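Local coordinates for putative gamma-glutamylcyclotransferase YkqA (Bacillus subtilis, PDB 2QIK), which is a putative gamma-glutamylcyclotransferase, probably releasing the gamma-glutamyl group of its substrate as cyclic 5-oxoproline, at residues F131-C136 and C229-V234; R157-G162 and T185-L190. All blocks are in the same frame, centred on the assembly; numbering follows the deposited sequence.

Interaction 1: residues F131-C136 and C229-V234; sequences FAYGSC and CLTFLV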
loop_
_atom_site.group_PDB
_atom_site.type_symbol
_atom_site.label_atom_id
_atom_site.label_comp_id
_atom_site.label_asym_id
_atom_site.label_seq_id
_atom_site.Cartn_x
_atom_site.Cartn_y
_atom_site.Cartn_z
ATOM N N PHE A 131 -4.698 8.774 -0.442
ATOM C CA PHE A 131 -5.570 8.220 -1.508
ATOM C C PHE A 131 -6.655 7.318 -0.900
ATOM O O PHE A 131 -6.325 6.273 -0.296
ATOM C CB PHE A 131 -4.723 7.455 -2.485
ATOM C CG PHE A 131 -5.459 6.911 -3.649
ATOM C CD1 PHE A 131 -5.947 7.705 -4.682
ATOM C CD2 PHE A 131 -5.678 5.549 -3.775
ATOM C CE1 PHE A 131 -6.662 7.153 -5.768
ATOM C CE2 PHE A 131 -6.449 5.064 -4.856
ATOM C CZ PHE A 131 -6.869 5.839 -5.815
ATOM N N ALA A 132 -7.891 7.759 -1.027
ATOM C CA ALA A 132 -9.025 7.029 -0.529
ATOM C C ALA A 132 -9.801 6.437 -1.693
ATOM O O ALA A 132 -10.124 7.151 -2.653
ATOM C CB ALA A 132 -9.983 8.046 0.217
ATOM N N TYR A 133 -10.203 5.188 -1.566
ATOM C CA TYR A 133 -10.888 4.449 -2.624
ATOM C C TYR A 133 -12.218 3.861 -2.172
ATOM O O TYR A 133 -12.909 3.230 -2.970
ATOM C CB TYR A 133 -9.967 3.371 -3.192
ATOM C CG TYR A 133 -9.473 2.394 -2.141
ATOM C CD1 TYR A 133 -8.264 2.579 -1.545
ATOM C CD2 TYR A 133 -10.261 1.365 -1.696
ATOM C CE1 TYR A 133 -7.814 1.723 -0.503
ATOM C CE2 TYR A 133 -9.846 0.525 -0.719
ATOM C CZ TYR A 133 -8.635 0.707 -0.089
ATOM O OH TYR A 133 -8.302 -0.187 0.871
ATOM N N GLY A 134 -12.566 4.025 -0.913
ATOM C CA GLY A 134 -13.814 3.516 -0.409
ATOM C C GLY A 134 -14.569 4.546 0.408
ATOM O O GLY A 134 -14.805 5.610 -0.052
ATOM N N SER A 135 -15.014 4.147 1.628
ATOM C CA SER A 135 -15.870 5.053 2.417
ATOM C C SER A 135 -15.148 6.303 2.892
ATOM O O SER A 135 -15.813 7.273 3.211
ATOM C CB SER A 135 -16.561 4.436 3.568
ATOM O OG SER A 135 -15.710 4.256 4.646
ATOM N N CYS A 136 -13.807 6.317 2.838
ATOM C CA CYS A 136 -13.098 7.576 3.105
ATOM C C CYS A 136 -13.239 8.588 1.960
ATOM O O CYS A 136 -12.758 9.708 2.115
ATOM C CB CYS A 136 -11.626 7.347 3.414
ATOM S SG CYS A 136 -11.434 6.544 5.016
ATOM N N CYS A 229 1.947 8.379 -2.342
ATOM C CA CYS A 229 0.696 8.718 -1.682
ATOM C C CYS A 229 0.361 7.588 -0.695
ATOM O O CYS A 229 0.554 6.407 -0.982
ATOM C CB CYS A 229 -0.421 8.805 -2.676
ATOM S SG CYS A 229 -0.164 10.069 -3.906
ATOM N N LEU A 230 -0.083 7.961 0.497
ATOM C CA LEU A 230 -0.530 6.982 1.494
ATOM C C LEU A 230 -1.881 6.430 1.134
ATOM O O LEU A 230 -2.798 7.150 0.739
ATOM C CB LEU A 230 -0.688 7.698 2.808
ATOM C CG LEU A 230 -1.315 6.916 3.991
ATOM C CD1 LEU A 230 -0.371 5.772 4.380
ATOM C CD2 LEU A 230 -1.567 7.768 5.121
ATOM N N THR A 231 -2.023 5.108 1.272
ATOM C CA THR A 231 -3.311 4.443 1.259
ATOM C C THR A 231 -3.288 3.329 2.287
ATOM O O THR A 231 -2.308 3.198 3.005
ATOM C CB THR A 231 -3.630 4.016 -0.200
ATOM O OG1 THR A 231 -5.027 3.705 -0.282
ATOM C CG2 THR A 231 -2.877 2.826 -0.644
ATOM N N PHE A 232 -4.391 2.586 2.409
ATOM C CA PHE A 232 -4.455 1.499 3.351
ATOM C C PHE A 232 -4.954 0.287 2.628
ATOM O O PHE A 232 -5.864 0.375 1.784
ATOM C CB PHE A 232 -5.373 1.842 4.546
ATOM C CG PHE A 232 -4.842 2.925 5.396
ATOM C CD1 PHE A 232 -5.132 4.236 5.110
ATOM C CD2 PHE A 232 -3.988 2.651 6.454
ATOM C CE1 PHE A 232 -4.597 5.253 5.852
ATOM C CE2 PHE A 232 -3.463 3.653 7.220
ATOM C CZ PHE A 232 -3.760 4.964 6.909
ATOM N N LEU A 233 -4.314 -0.871 2.906
ATOM C CA LEU A 233 -4.655 -2.163 2.188
ATOM C C LEU A 233 -4.928 -3.257 3.212
ATOM O O LEU A 233 -4.328 -3.267 4.280
ATOM C CB LEU A 233 -3.516 -2.582 1.249
ATOM C CG LEU A 233 -3.148 -1.556 0.190
ATOM C CD1 LEU A 233 -1.878 -1.989 -0.522
ATOM C CD2 LEU A 233 -4.299 -1.280 -0.749
ATOM N N VAL A 234 -5.883 -4.132 2.876
ATOM C CA VAL A 234 -6.261 -5.200 3.763
ATOM C C VAL A 234 -5.134 -6.183 3.958
ATOM O O VAL A 234 -4.455 -6.592 3.026
ATOM C CB VAL A 234 -7.505 -5.921 3.204
ATOM C CG1 VAL A 234 -7.847 -7.181 3.966
ATOM C CG2 VAL A 234 -8.689 -5.012 3.222
#
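The contact lies where a strand runs into a Tyr-Gly-Ser loop, which resembles in sequence the Tyr-8 to Leu-11 segment, inferred to bind substrate; Phe-131, Tyr-133 and Thr-231 carry it. Strand 128-132 runs parallel to strand 224-234: Leu-230 pairs through its backbone with Tyr-129, and its O receives Phe-131 N at 2.8 Å in a nearly straight bond (174° at the hydrogen). Beyond this point the backbones separate. Phe-232 N is 5.0 Å from Phe-131 O, too far to continue the pairing, and the Thr-231 hydroxyl takes over: OG1 donates to Phe-131 O at 2.9 Å, approaching tilted from the carbonyl plane. The torsion that sets OG1 opposite the backbone N of Thr-231 (chi1 -164°) turns it to this carbonyl. OG1 also meets the rim of the Tyr-133 ring in its plane, 3.4 Å from CE1. The tyrosine crosses the threonine side chain at about a right angle and reaches further along strand 224-234, where OH donates to Phe-232 O at 2.7 Å, again tilted from the carbonyl plane. Its chi1 of 58° tucks CG between the backbone N and the carbonyl carbon, turning the ring so that its edge meets strand 224-234. All the touching residues are buried, and the two hydroxyls supply donors to Phe-131 O and Phe-232 O where the backbones have parted. Tyr-133 N, Ser-135 OG and Cys-136 N bind a citrate, probably from the crystallisation liquor, consistent with a pocket at the loop that resembles the family's substrate-binding motif.

Interaction 2: residues R157-G162 and T185-L190; sequences RAVLKG and TTEGVL
Strands 157-161 and 185-190 pair antiparallel in regular register, their axes 4.6 Å apart at closest and their directions 137° apart, a marked twist within the three-stranded sheet to which both belong. Four backbone bonds hold the pair: Ala-158 and Gly-188 exchange two, with Ala-158 N to Gly-188 O at 2.8 Å, and Leu-160 and Thr-186 exchange two more, with Leu-160 N to Thr-186 O at 2.9 Å. Side chains alternate between the faces. On the buried face, Ala-158 CB meets Leu-190 CB at 4.1 Å, and Leu-160 CB lies equally far from Thr-186 CG2; Phe-131 of strand 128-132 and Val-219 of strand 212-221 pack on Ala-158. The Thr-186 hydroxyl turns elsewhere, to Thr-165 OG1. The other face is more open to solvent. Thr-185, Val-159, Glu-187 and Arg-157 are among the residues that point to it, with Arg-157 and Glu-187 lying side by side and pointing the same way. In the conformer described here, one of two deposited for Arg-157, the guanidinium and carboxylate planes are 18° apart, yet they form no salt bridge: Arg-157 NE is 4.1 Å from Glu-187 OE1, which lies well out of the guanidinium plane. Each end has its own partner, NE bonding to Tyr-258 O and Glu-187 OE2 to Ser-260 OG. The closest approach of the two side chains is between Arg-157 CD and Glu-187 OE1, 3.5 Å apart.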
loop_
_atom_site.group_PDB
_atom_site.type_symbol
_atom_site.label_atom_id
_atom_site.label_comp_id
_atom_site.label_asym_id
_atom_site.label_seq_id
_atom_site.Cartn_x
_atom_site.Cartn_y
_atom_site.Cartn_z
ATOM N N ARG A 157 -10.095 13.664 -8.094
ATOM C CA ARG A 157 -10.119 12.346 -8.682
ATOM C C ARG A 157 -8.745 11.947 -9.072
ATOM O O ARG A 157 -7.983 12.702 -9.688
ATOM C CB ARG A 157 -10.961 12.374 -9.950
ATOM C CG ARG A 157 -11.250 11.048 -10.529
ATOM C CD ARG A 157 -11.984 11.136 -11.835
ATOM N NE ARG A 157 -13.205 11.893 -11.680
ATOM C CZ ARG A 157 -14.006 12.249 -12.678
ATOM N NH1 ARG A 157 -15.106 12.915 -12.409
ATOM N NH2 ARG A 157 -13.733 11.927 -13.920
ATOM N N ALA A 158 -8.396 10.712 -8.763
ATOM C CA ALA A 158 -7.143 10.208 -9.078
ATOM C C ALA A 158 -7.303 8.792 -9.614
ATOM O O ALA A 158 -8.126 7.996 -9.160
ATOM C CB ALA A 158 -6.255 10.251 -7.787
ATOM N N VAL A 159 -6.482 8.495 -10.584
ATOM C CA VAL A 159 -6.499 7.230 -11.256
ATOM C C VAL A 159 -5.284 6.430 -10.763
ATOM O O VAL A 159 -4.159 6.971 -10.687
ATOM C CB VAL A 159 -6.475 7.417 -12.749
ATOM C CG1 VAL A 159 -6.316 6.117 -13.464
ATOM C CG2 VAL A 159 -7.741 8.095 -13.281
ATOM N N LEU A 160 -5.515 5.124 -10.509
ATOM C CA LEU A 160 -4.456 4.209 -10.072
ATOM C C LEU A 160 -4.430 3.010 -11.002
ATOM O O LEU A 160 -5.320 2.157 -10.966
ATOM C CB LEU A 160 -4.668 3.774 -8.613
ATOM C CG LEU A 160 -3.624 2.778 -8.096
ATOM C CD1 LEU A 160 -2.165 3.239 -8.159
ATOM C CD2 LEU A 160 -3.923 2.452 -6.658
ATOM N N LYS A 161 -3.363 2.896 -11.777
ATOM C CA LYS A 161 -3.162 1.789 -12.707
ATOM C C LYS A 161 -2.632 0.582 -11.944
ATOM O O LYS A 161 -1.758 0.750 -11.091
ATOM C CB LYS A 161 -2.050 2.209 -13.683
ATOM C CG LYS A 161 -2.427 3.505 -14.457
ATOM C CD LYS A 161 -2.032 3.480 -15.908
ATOM C CE LYS A 161 -2.789 4.516 -16.787
ATOM N NZ LYS A 161 -4.272 4.635 -16.475
ATOM N N GLY A 162 -3.124 -0.595 -12.227
ATOM C CA GLY A 162 -2.613 -1.834 -11.736
ATOM C C GLY A 162 -3.363 -2.512 -10.617
ATOM O O GLY A 162 -2.993 -3.591 -10.166
ATOM N N THR A 185 -7.573 -1.535 -13.148
ATOM C CA THR A 185 -7.441 -0.064 -12.983
ATOM C C THR A 185 -8.545 0.391 -12.086
ATOM O O THR A 185 -9.634 -0.175 -12.102
ATOM C CB THR A 185 -7.502 0.660 -14.370
ATOM O OG1 THR A 185 -7.046 1.989 -14.190
ATOM C CG2 THR A 185 -8.927 0.932 -14.838
ATOM N N THR A 186 -8.266 1.361 -11.251
ATOM C CA THR A 186 -9.250 1.899 -10.370
ATOM C C THR A 186 -9.145 3.399 -10.169
ATOM O O THR A 186 -8.234 4.021 -10.737
ATOM C CB THR A 186 -9.206 1.093 -9.073
ATOM O OG1 THR A 186 -10.469 1.273 -8.388
ATOM C CG2 THR A 186 -8.056 1.474 -8.141
ATOM N N GLU A 187 -10.089 3.976 -9.411
ATOM C CA GLU A 187 -10.128 5.386 -9.124
ATOM C C GLU A 187 -10.361 5.585 -7.645
ATOM O O GLU A 187 -10.959 4.745 -6.968
ATOM C CB GLU A 187 -11.260 6.128 -9.930
ATOM C CG GLU A 187 -11.184 5.989 -11.431
ATOM C CD GLU A 187 -12.137 6.932 -12.152
ATOM O OE1 GLU A 187 -12.783 7.792 -11.516
ATOM O OE2 GLU A 187 -12.234 6.753 -13.393
ATOM N N GLY A 188 -9.925 6.755 -7.193
ATOM C CA GLY A 188 -10.234 7.208 -5.839
ATOM C C GLY A 188 -10.072 8.696 -5.757
ATOM O O GLY A 188 -9.907 9.368 -6.777
ATOM N N VAL A 189 -10.094 9.209 -4.559
ATOM C CA VAL A 189 -9.959 10.664 -4.266
ATOM C C VAL A 189 -8.598 10.809 -3.547
ATOM O O VAL A 189 -8.330 10.123 -2.576
ATOM C CB VAL A 189 -11.116 11.160 -3.292
ATOM C CG1 VAL A 189 -11.040 12.646 -3.010
ATOM C CG2 VAL A 189 -12.498 10.757 -3.787
ATOM N N LEU A 190 -7.806 11.753 -4.002
ATOM C CA LEU A 190 -6.569 12.118 -3.342
ATOM C C LEU A 190 -6.810 13.360 -2.546
ATOM O O LEU A 190 -7.270 14.391 -3.064
ATOM C CB LEU A 190 -5.453 12.346 -4.375
ATOM C CG LEU A 190 -4.083 12.559 -3.798
ATOM C CD1 LEU A 190 -3.601 11.262 -3.150
ATOM C CD2 LEU A 190 -3.100 13.044 -4.824
#

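Overall arrangement
Along the chain the order is 131-136, 157-162, 185-190, 229-234, so both strands of interaction 2 are threaded between the partners of interaction 1. The centres are 10 Å apart, and strands 128-132 and 185-193 are neighbours: Ala-132 O and Val-189 N, 2.8 Å apart, probably hydrogen-bond. Phe-131 bridges the two contacts, its CZ 3.5 Å from Gly-188 N and its CE1 3.7 Å from Ala-158 CB. Backbone bonds of Val-159 with Glu-220 and of Thr-231 with Ala-215 bring in strand 212-221, and interaction 1 joins strand 224-234 back to strand 128-132. Strand-to-strand pairing thereby returns to its start, giving a barrel-like closure with Phe-131 in its core and the citrate-binding loop at the end of strand 128-132.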